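Diaminopropionate ammonia-lyase (Escherichia coli, PDB 4D9I) catalyses the pyridoxal phosphate-dependent alpha,beta-elimination of both L- and D-diaminopropionate to pyruvate and ammonia, working as a homodimer. Local coordinates at residues S21-R33 / I198-A210. Residues are numbered along the deposited sequence; the frame is centred on the assembly and turned at random.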
ATOM      1  N   SER B  21      33.027  10.731 -18.236  1.00 46.73           N
ATOM      2  CA  SER B  21      32.628  11.144 -19.581  1.00 47.52           C
ATOM      3  C   SER B  21      32.335  12.655 -19.626  1.00 47.92           C
ATOM      4  O   SER B  21      31.350  13.112 -19.041  1.00 46.95           O
ATOM      5  CB  SER B  21      31.374  10.361 -20.011  1.00 45.32           C
ATOM      6  OG  SER B  21      30.810  10.862 -21.222  1.00 44.69           O
ATOM      7  N   PRO B  22      33.182  13.436 -20.313  1.00 50.35           N
ATOM      8  CA  PRO B  22      32.891  14.870 -20.459  1.00 50.73           C
ATOM      9  C   PRO B  22      31.560  15.129 -21.170  1.00 48.66           C
ATOM     10  O   PRO B  22      30.943  16.158 -20.935  1.00 47.72           O
ATOM     11  CB  PRO B  22      34.054  15.383 -21.319  1.00 53.60           C
ATOM     12  CG  PRO B  22      35.165  14.413 -21.079  1.00 55.31           C
ATOM     13  CD  PRO B  22      34.482  13.080 -20.915  1.00 53.32           C
ATOM     14  N   LEU B  23      31.154  14.201 -22.042  1.00 48.23           N
ATOM     15  CA  LEU B  23      29.879  14.270 -22.773  1.00 46.58           C
ATOM     16  C   LEU B  23      28.618  14.191 -21.885  1.00 43.44           C
ATOM     17  O   LEU B  23      27.642  14.907 -22.129  1.00 42.04           O
ATOM     18  CB  LEU B  23      29.830  13.187 -23.865  1.00 46.94           C
ATOM     19  CG  LEU B  23      28.824  13.442 -25.002  1.00 46.87           C
ATOM     20  CD1 LEU B  23      28.965  14.861 -25.551  1.00 48.32           C
ATOM     21  CD2 LEU B  23      28.961  12.416 -26.123  1.00 47.44           C
ATOM     22  N   PHE B  24      28.644  13.320 -20.875  1.00 42.06           N
ATOM     23  CA  PHE B  24      27.534  13.184 -19.918  1.00 39.70           C
ATOM     24  C   PHE B  24      27.959  13.656 -18.525  1.00 39.45           C
ATOM     25  O   PHE B  24      28.196  12.835 -17.643  1.00 39.35           O
ATOM     26  CB  PHE B  24      26.980  11.731 -19.882  1.00 38.46           C
ATOM     27  CG  PHE B  24      26.602  11.187 -21.246  1.00 39.01           C
ATOM     28  CD1 PHE B  24      25.525  11.725 -21.963  1.00 37.89           C
ATOM     29  CD2 PHE B  24      27.350  10.171 -21.835  1.00 40.55           C
ATOM     30  CE1 PHE B  24      25.197  11.251 -23.227  1.00 38.49           C
ATOM     31  CE2 PHE B  24      27.039   9.699 -23.112  1.00 41.65           C
ATOM     32  CZ  PHE B  24      25.954  10.240 -23.812  1.00 40.33           C
ATOM     33  N   SER B  25      28.028  14.975 -18.336  1.00 39.74           N
ATOM     34  CA  SER B  25      28.548  15.582 -17.101  1.00 40.72           C
ATOM     35  C   SER B  25      27.672  16.708 -16.549  1.00 40.05           C
ATOM     36  O   SER B  25      26.583  16.952 -17.043  1.00 39.16           O
ATOM     37  CB  SER B  25      29.970  16.105 -17.333  1.00 43.53           C
ATOM     38  OG  SER B  25      29.953  17.280 -18.125  1.00 44.23           O
ATOM     39  N   GLN B  26      28.164  17.404 -15.530  1.00 41.21           N
ATOM     40  CA  GLN B  26      27.431  18.519 -14.918  1.00 41.20           C
ATOM     41  C   GLN B  26      26.974  19.647 -15.866  1.00 41.79           C
ATOM     42  O   GLN B  26      25.851  20.141 -15.744  1.00 40.28           O
ATOM     43  CB  GLN B  26      28.259  19.118 -13.792  1.00 43.20           C
ATOM     44  CG  GLN B  26      28.024  18.420 -12.468  1.00 42.36           C
ATOM     45  CD  GLN B  26      28.967  18.901 -11.390  1.00 44.62           C
ATOM     46  OE1 GLN B  26      30.144  18.535 -11.362  1.00 46.22           O
ATOM     47  NE2 GLN B  26      28.447  19.709 -10.482  1.00 45.13           N
ATOM     48  N   SER B  27      27.843  20.061 -16.790  1.00 43.78           N
ATOM     49  CA  SER B  27      27.539  21.216 -17.638  1.00 44.91           C
ATOM     50  C   SER B  27      26.406  20.963 -18.638  1.00 43.09           C
ATOM     51  O   SER B  27      25.539  21.818 -18.801  1.00 42.84           O
ATOM     52  CB  SER B  27      28.800  21.763 -18.326  1.00 47.95           C
ATOM     53  OG  SER B  27      29.562  20.722 -18.912  1.00 48.49           O
ATOM     54  N   GLN B  28      26.399  19.793 -19.282  1.00 42.27           N
ATOM     55  CA  GLN B  28      25.310  19.432 -20.218  1.00 40.58           C
ATOM     56  C   GLN B  28      23.998  19.254 -19.483  1.00 38.39           C
ATOM     57  O   GLN B  28      22.940  19.681 -19.968  1.00 37.69           O
ATOM     58  CB  GLN B  28      25.627  18.170 -21.025  1.00 40.33           C
ATOM     59  CG  GLN B  28      26.812  18.320 -21.966  1.00 42.92           C
ATOM     60  CD  GLN B  28      28.098  17.821 -21.342  1.00 44.59           C
ATOM     61  OE1 GLN B  28      28.147  17.511 -20.136  1.00 44.46           O
ATOM     62  NE2 GLN B  28      29.143  17.712 -22.158  1.00 46.16           N
ATOM     63  N   ALA B  29      24.064  18.633 -18.306  1.00 37.35           N
ATOM     64  CA  ALA B  29      22.892  18.518 -17.448  1.00 35.27           C
ATOM     65  C   ALA B  29      22.363  19.899 -17.043  1.00 35.75           C
ATOM     66  O   ALA B  29      21.167  20.132 -17.108  1.00 34.56           O
ATOM     67  CB  ALA B  29      23.201  17.677 -16.226  1.00 34.67           C
ATOM     68  N   LYS B  30      23.254  20.819 -16.663  1.00 37.74           N
ATOM     69  CA  LYS B  30      22.827  22.187 -16.333  1.00 38.70           C
ATOM     70  C   LYS B  30      22.113  22.845 -17.530  1.00 38.71           C
ATOM     71  O   LYS B  30      21.061  23.483 -17.367  1.00 38.36           O
ATOM     72  CB  LYS B  30      24.009  23.041 -15.877  1.00 41.22           C
ATOM     73  N   LEU B  31      22.677  22.650 -18.723  1.00 38.66           N
ATOM     74  CA  LEU B  31      22.102  23.162 -19.970  1.00 38.81           C
ATOM     75  C   LEU B  31      20.719  22.557 -20.232  1.00 36.57           C
ATOM     76  O   LEU B  31      19.763  23.282 -20.526  1.00 36.95           O
ATOM     77  CB  LEU B  31      23.041  22.903 -21.153  1.00 39.55           C
ATOM     78  CG  LEU B  31      24.360  23.689 -21.190  1.00 42.34           C
ATOM     79  CD1 LEU B  31      25.254  23.207 -22.329  1.00 43.06           C
ATOM     80  CD2 LEU B  31      24.101  25.188 -21.319  1.00 43.91           C
ATOM     81  N   ALA B  32      20.610  21.235 -20.100  1.00 34.57           N
ATOM     82  CA  ALA B  32      19.319  20.573 -20.254  1.00 32.54           C
ATOM     83  C   ALA B  32      18.302  21.121 -19.244  1.00 31.98           C
ATOM     84  O   ALA B  32      17.180  21.472 -19.612  1.00 31.57           O
ATOM     85  CB  ALA B  32      19.463  19.059 -20.124  1.00 31.39           C
ATOM     86  N   ARG B  33      18.708  21.236 -17.981  1.00 31.90           N
ATOM     87  CA  ARG B  33      17.791  21.732 -16.954  1.00 31.77           C
ATOM     88  C   ARG B  33      17.271  23.153 -17.222  1.00 33.29           C
ATOM     89  O   ARG B  33      16.087  23.438 -17.009  1.00 32.94           O
ATOM     90  CB  ARG B  33      18.411  21.649 -15.555  1.00 31.91           C
ATOM     91  CG  ARG B  33      17.406  22.015 -14.477  1.00 31.57           C
ATOM     92  CD  ARG B  33      17.899  21.675 -13.088  1.00 31.41           C
ATOM     93  NE  ARG B  33      16.900  22.066 -12.106  1.00 31.08           N
ATOM     94  CZ  ARG B  33      17.088  22.031 -10.799  1.00 31.31           C
ATOM     95  NH1 ARG B  33      18.249  21.615 -10.300  1.00 31.42           N
ATOM     96  NH2 ARG B  33      16.112  22.418  -9.992  1.00 31.44           N
ATOM     97  N   ILE B 198      20.880  11.700 -31.568  1.00 29.02           N
ATOM     98  CA  ILE B 198      19.618  11.752 -30.842  1.00 27.39           C
ATOM     99  C   ILE B 198      19.705  11.078 -29.453  1.00 26.30           C
ATOM    100  O   ILE B 198      19.400  11.719 -28.454  1.00 25.32           O
ATOM    101  CB  ILE B 198      18.427  11.269 -31.726  1.00 27.64           C
ATOM    102  CG1 ILE B 198      18.144  12.309 -32.818  1.00 28.33           C
ATOM    103  CG2 ILE B 198      17.174  10.999 -30.871  1.00 26.18           C
ATOM    104  CD1 ILE B 198      17.468  11.772 -34.070  1.00 29.52           C
ATOM    105  N   PRO B 199      20.166   9.807 -29.367  1.00 26.78           N
ATOM    106  CA  PRO B 199      20.311   9.207 -28.015  1.00 25.83           C
ATOM    107  C   PRO B 199      21.273   9.942 -27.067  1.00 25.61           C
ATOM    108  O   PRO B 199      21.088   9.903 -25.868  1.00 24.47           O
ATOM    109  CB  PRO B 199      20.864   7.796 -28.292  1.00 27.06           C
ATOM    110  CG  PRO B 199      21.200   7.749 -29.721  1.00 28.57           C
ATOM    111  CD  PRO B 199      20.438   8.827 -30.433  1.00 28.20           C
ATOM    112  N   THR B 200      22.309  10.585 -27.599  1.00 26.86           N
ATOM    113  CA  THR B 200      23.142  11.460 -26.788  1.00 27.03           C
ATOM    114  C   THR B 200      22.300  12.581 -26.155  1.00 25.84           C
ATOM    115  O   THR B 200      22.381  12.808 -24.937  1.00 25.46           O
ATOM    116  CB  THR B 200      24.313  12.034 -27.617  1.00 29.00           C
ATOM    117  OG1 THR B 200      25.148  10.950 -28.055  1.00 30.37           O
ATOM    118  CG2 THR B 200      25.154  13.001 -26.787  1.00 29.46           C
ATOM    119  N   TRP B 201      21.475  13.261 -26.958  1.00 25.61           N
ATOM    120  CA  TRP B 201      20.637  14.331 -26.408  1.00 24.84           C
ATOM    121  C   TRP B 201      19.707  13.802 -25.353  1.00 23.26           C
ATOM    122  O   TRP B 201      19.489  14.449 -24.315  1.00 22.48           O
ATOM    123  CB  TRP B 201      19.822  15.024 -27.485  1.00 25.27           C
ATOM    124  CG  TRP B 201      20.590  16.011 -28.340  1.00 27.09           C
ATOM    125  CD1 TRP B 201      21.613  16.859 -27.945  1.00 28.34           C
ATOM    126  CD2 TRP B 201      20.374  16.309 -29.760  1.00 28.27           C
ATOM    127  NE1 TRP B 201      22.053  17.625 -28.999  1.00 29.78           N
ATOM    128  CE2 TRP B 201      21.340  17.351 -30.113  1.00 29.74           C
ATOM    129  CE3 TRP B 201      19.502  15.838 -30.740  1.00 28.18           C
ATOM    130  CZ2 TRP B 201      21.423  17.872 -31.399  1.00 30.89           C
ATOM    131  CZ3 TRP B 201      19.596  16.375 -32.031  1.00 29.34           C
ATOM    132  CH2 TRP B 201      20.531  17.372 -32.348  1.00 30.70           C
ATOM    133  N   ILE B 202      19.137  12.634 -25.623  1.00 22.77           N
ATOM    134  CA  ILE B 202      18.201  12.003 -24.693  1.00 21.92           C
ATOM    135  C   ILE B 202      18.859  11.738 -23.339  1.00 21.84           C
ATOM    136  O   ILE B 202      18.272  12.011 -22.295  1.00 20.99           O
ATOM    137  CB  ILE B 202      17.591  10.717 -25.281  1.00 21.85           C
ATOM    138  CG1 ILE B 202      16.616  11.076 -26.405  1.00 22.39           C
ATOM    139  CG2 ILE B 202      16.878   9.912 -24.194  1.00 20.99           C
ATOM    140  CD1 ILE B 202      16.221   9.913 -27.298  1.00 23.13           C
ATOM    141  N   MET B 203      20.095  11.233 -23.366  1.00 23.00           N
ATOM    142  CA  MET B 203      20.815  10.897 -22.144  1.00 23.23           C
ATOM    143  C   MET B 203      21.243  12.118 -21.368  1.00 23.26           C
ATOM    144  O   MET B 203      21.217  12.124 -20.135  1.00 22.82           O
ATOM    145  CB  MET B 203      22.038  10.046 -22.464  1.00 24.95           C
ATOM    146  CG  MET B 203      21.649   8.632 -22.840  1.00 25.40           C
ATOM    147  SD  MET B 203      23.040   7.770 -23.573  1.00 28.38           S
ATOM    148  CE  MET B 203      24.078   7.558 -22.118  1.00 28.60           C
ATOM    149  N   GLN B 204      21.633  13.158 -22.091  1.00 23.77           N
ATOM    150  CA  GLN B 204      21.924  14.432 -21.464  1.00 24.20           C
ATOM    151  C   GLN B 204      20.660  15.029 -20.828  1.00 23.11           C
ATOM    152  O   GLN B 204      20.707  15.545 -19.702  1.00 23.37           O
ATOM    153  CB  GLN B 204      22.538  15.384 -22.481  1.00 25.31           C
ATOM    154  CG  GLN B 204      23.907  14.931 -22.972  1.00 26.94           C
ATOM    155  CD  GLN B 204      24.467  15.784 -24.105  1.00 28.47           C
ATOM    156  OE1 GLN B 204      23.729  16.347 -24.897  1.00 28.55           O
ATOM    157  NE2 GLN B 204      25.785  15.864 -24.189  1.00 30.26           N
ATOM    158  N   GLY B 205      19.533  14.945 -21.535  1.00 22.27           N
ATOM    159  CA  GLY B 205      18.290  15.460 -21.013  1.00 21.91           C
ATOM    160  C   GLY B 205      17.905  14.743 -19.727  1.00 21.38           C
ATOM    161  O   GLY B 205      17.446  15.375 -18.765  1.00 21.83           O
ATOM    162  N   TYR B 206      18.108  13.425 -19.697  1.00 20.80           N
ATOM    163  CA  TYR B 206      17.774  12.609 -18.509  1.00 20.11           C
ATOM    164  C   TYR B 206      18.496  13.100 -17.255  1.00 20.59           C
ATOM    165  O   TYR B 206      18.014  12.925 -16.134  1.00 20.20           O
ATOM    166  CB  TYR B 206      18.187  11.148 -18.711  1.00 19.66           C
ATOM    167  CG  TYR B 206      17.341  10.325 -19.653  1.00 19.47           C
ATOM    168  CD1 TYR B 206      16.046  10.737 -20.043  1.00 19.08           C
ATOM    169  CD2 TYR B 206      17.818   9.109 -20.123  1.00 19.71           C
ATOM    170  CE1 TYR B 206      15.273   9.950 -20.880  1.00 19.23           C
ATOM    171  CE2 TYR B 206      17.055   8.313 -20.957  1.00 20.08           C
ATOM    172  CZ  TYR B 206      15.797   8.747 -21.346  1.00 19.82           C
ATOM    173  OH  TYR B 206      15.056   7.949 -22.175  1.00 21.12           O
ATOM    174  N   ALA B 207      19.660  13.701 -17.457  1.00 21.66           N
ATOM    175  CA  ALA B 207      20.520  14.103 -16.334  1.00 22.66           C
ATOM    176  C   ALA B 207      19.924  15.198 -15.449  1.00 22.85           C
ATOM    177  O   ALA B 207      20.402  15.414 -14.309  1.00 23.99           O
ATOM    178  CB  ALA B 207      21.893  14.524 -16.844  1.00 23.95           C
ATOM    179  N   THR B 208      18.940  15.919 -15.974  1.00 22.66           N
ATOM    180  CA  THR B 208      18.174  16.893 -15.184  1.00 23.17           C
ATOM    181  C   THR B 208      17.680  16.298 -13.868  1.00 22.57           C
ATOM    182  O   THR B 208      17.717  16.975 -12.853  1.00 23.08           O
ATOM    183  CB  THR B 208      16.972  17.473 -15.982  1.00 23.03           C
ATOM    184  OG1 THR B 208      17.463  18.410 -16.945  1.00 24.21           O
ATOM    185  CG2 THR B 208      15.985  18.207 -15.094  1.00 23.39           C
ATOM    186  N   LEU B 209      17.212  15.049 -13.897  1.00 21.54           N
ATOM    187  CA  LEU B 209      16.691  14.410 -12.676  1.00 21.55           C
ATOM    188  C   LEU B 209      17.806  14.212 -11.667  1.00 22.15           C
ATOM    189  O   LEU B 209      17.572  14.296 -10.466  1.00 22.96           O
ATOM    190  CB  LEU B 209      15.937  13.102 -12.970  1.00 20.22           C
ATOM    191  CG  LEU B 209      16.698  11.806 -13.280  1.00 19.95           C
ATOM    192  CD1 LEU B 209      17.021  11.054 -12.005  1.00 19.47           C
ATOM    193  CD2 LEU B 209      15.895  10.923 -14.237  1.00 19.15           C
ATOM    194  N   ALA B 210      19.019  13.953 -12.158  1.00 22.55           N
ATOM    195  CA  ALA B 210      20.166  13.791 -11.274  1.00 23.79           C
ATOM    196  C   ALA B 210      20.630  15.161 -10.732  1.00 25.52           C
ATOM    197  O   ALA B 210      20.939  15.290  -9.526  1.00 26.12           O
ATOM    198  CB  ALA B 210      21.306  13.081 -12.001  1.00 23.96           C
TER
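In this fold type II pyridoxal phosphate enzyme, helix 26-33, with the loop 21-25 ahead of it and Ser25 at its N-cap, packs across helix 198-206 at a signed crossing angle of -83°, the axes approaching to 8.3 Å. Small residues, Ala29 and Ala32 facing Ala207 and Gly205, let the backbones come close, as the 5.1 Å between the CA atoms of Ala29 and Ala207 attests. The methyls of Ala29 and Ala207 press together with CB to CB at 3.5 Å, a tight contact, while Ala32 CB rests over Gly205 CA. Ahead of the helix, the loop reaches along its partner. Phe24 lays one ring face against Met203, whose chain bends at chi3 to bring the methyl CE 3.9 Å from the ring centroid, a CH-pi contact with the sulfur set obliquely beside it; Thr200 O lies at the ring edge, and Leu297 of helix 296-305 also touches Met203. Gln204 CG meets Phe24 CD1 obliquely at 3.7 Å, and its chain extends on to the loop, where NE2 donates to Leu23 O at 2.9 Å in a nearly straight bond (166°). Gln28 CG packs against that amide, 3.5 Å from Gln204 NE2, and a bend at chi2 (95°) turns its own amide back to the loop: NE2 donates to Pro22 O, and OE1 accepts from both N and OG of Ser25. With an alanine here all three bonds go, and the loop would probably be freer to shift, the Gln204 amide less packed. Farther along, Arg33 NH1 forms salt bridges with Asp211 and Glu215, and Thr208 OG1, hydrogen-bonded to His36 ND1, lies 3.6 Å from Arg33 CB.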